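Local atomic coordinates of malonyl CoA:acyl carrier protein malonyltransferase (Streptomyces coelicolor, PDB entry 1NM2), a protein that probably transfers the malonyl group from malonyl-CoA to the holo acyl carrier protein, a step that supplies fatty acid biosynthesis. Residues Val6-Gly11 / Ile273-Pro278. Sequence-based numbering, arbitrary orientation.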
# COMPACT_ATOMS: atom_id res chain seq x y z
N VAL A 6 -5.83 -8.15 -1.44
CA VAL A 6 -5.18 -6.84 -1.43
C VAL A 6 -4.30 -6.62 -0.19
O VAL A 6 -4.52 -7.22 0.86
CB VAL A 6 -6.21 -5.68 -1.52
CG1 VAL A 6 -7.08 -5.85 -2.77
CG2 VAL A 6 -7.06 -5.62 -0.26
N ALA A 7 -3.30 -5.76 -0.34
CA ALA A 7 -2.37 -5.45 0.75
C ALA A 7 -2.39 -3.94 1.01
O ALA A 7 -2.39 -3.15 0.07
CB ALA A 7 -0.96 -5.90 0.37
N PRO A 8 -2.39 -3.53 2.29
CA PRO A 8 -2.42 -2.12 2.67
C PRO A 8 -1.11 -1.35 2.51
O PRO A 8 -0.07 -1.91 2.14
CB PRO A 8 -2.87 -2.17 4.12
CG PRO A 8 -2.19 -3.40 4.62
CD PRO A 8 -2.38 -4.40 3.48
N GLY A 9 -1.18 -0.05 2.79
CA GLY A 9 -0.02 0.82 2.69
C GLY A 9 0.26 1.53 4.01
O GLY A 9 -0.34 1.20 5.03
N GLN A 10 1.15 2.52 3.98
CA GLN A 10 1.52 3.27 5.18
C GLN A 10 0.32 3.84 5.92
O GLN A 10 -0.63 4.34 5.30
CB GLN A 10 2.48 4.41 4.85
CG GLN A 10 3.92 3.96 4.61
CD GLN A 10 4.90 5.11 4.69
OE1 GLN A 10 4.99 5.80 5.71
NE2 GLN A 10 5.66 5.32 3.62
N GLY A 11 0.39 3.78 7.24
CA GLY A 11 -0.71 4.27 8.06
C GLY A 11 -1.46 3.11 8.68
O GLY A 11 -2.06 3.25 9.74
N ILE A 273 -13.26 -9.88 -1.13
CA ILE A 273 -11.95 -9.25 -0.98
C ILE A 273 -11.39 -9.52 0.41
O ILE A 273 -12.07 -9.30 1.42
CB ILE A 273 -12.02 -7.71 -1.16
CG1 ILE A 273 -12.35 -7.36 -2.61
CG2 ILE A 273 -10.68 -7.08 -0.76
CD1 ILE A 273 -12.48 -5.86 -2.85
N ILE A 274 -10.16 -10.00 0.44
CA ILE A 274 -9.47 -10.26 1.69
C ILE A 274 -8.25 -9.34 1.71
O ILE A 274 -7.46 -9.32 0.77
CB ILE A 274 -8.99 -11.73 1.78
CG1 ILE A 274 -10.20 -12.66 1.91
CG2 ILE A 274 -8.06 -11.91 2.98
CD1 ILE A 274 -9.84 -14.14 1.93
N GLU A 275 -8.13 -8.55 2.77
CA GLU A 275 -7.00 -7.64 2.93
C GLU A 275 -6.02 -8.28 3.92
O GLU A 275 -6.40 -8.62 5.04
CB GLU A 275 -7.50 -6.29 3.45
CG GLU A 275 -6.42 -5.31 3.86
CD GLU A 275 -6.98 -4.00 4.39
OE1 GLU A 275 -8.11 -4.01 4.94
OE2 GLU A 275 -6.30 -2.97 4.27
N VAL A 276 -4.77 -8.46 3.51
CA VAL A 276 -3.79 -9.07 4.39
C VAL A 276 -3.44 -8.17 5.57
O VAL A 276 -3.87 -7.02 5.63
CB VAL A 276 -2.50 -9.47 3.62
CG1 VAL A 276 -2.84 -10.50 2.55
CG2 VAL A 276 -1.84 -8.23 3.00
N CYS A 277 -2.66 -8.70 6.50
CA CYS A 277 -2.26 -7.95 7.68
C CYS A 277 -1.31 -6.81 7.33
O CYS A 277 -0.39 -6.98 6.54
CB CYS A 277 -1.59 -8.89 8.69
SG CYS A 277 -0.98 -8.08 10.18
N PRO A 278 -1.52 -5.62 7.93
CA PRO A 278 -2.55 -5.25 8.90
C PRO A 278 -3.78 -4.67 8.18
O PRO A 278 -3.73 -3.56 7.65
CB PRO A 278 -1.84 -4.22 9.77
CG PRO A 278 -1.02 -3.48 8.75
CD PRO A 278 -0.47 -4.59 7.86
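V6 pairs with E275 as a parallel bridge. Its N donates to I274 O at 3.0 Å, and its O accepts from V276 N at 2.9 Å, nearly straight on to the carbonyl. On the E275 face of the sheet, V6 CG2 lies 3.8 Å from E275 CB and 3.9 Å from I273 CG2. W258 and F265 of helix 258-267 cover V6 there. Strands 3-7 and 272-275 are neighbours in the parallel sheet of the alpha/beta hydrolase-like core. Strand 272-275 ends at this bridge, and strand 3-7 ends one residue later, at A7. A7 CB points to the other face and touches V276 CG2 at 3.6 Å. P8 follows, with its ring bordered by E275, V276 and P278. Its CB is 3.5 Å from E275 OE2, and its CG is 3.4 Å from P278 O. The P8 side chain is about 4 Å from an acetate bound in the active site, where it mimics a malonyl group. The E275 side chain is extended, with CG anti to the backbone N (chi1 171°), which sets the carboxylate alongside the P8 ring. There OE1 accepts from G280 N and bonds T283 OG1, while OE2 accepts from L282 N, so the buried carboxylate is anchored at the start of helix 281-289.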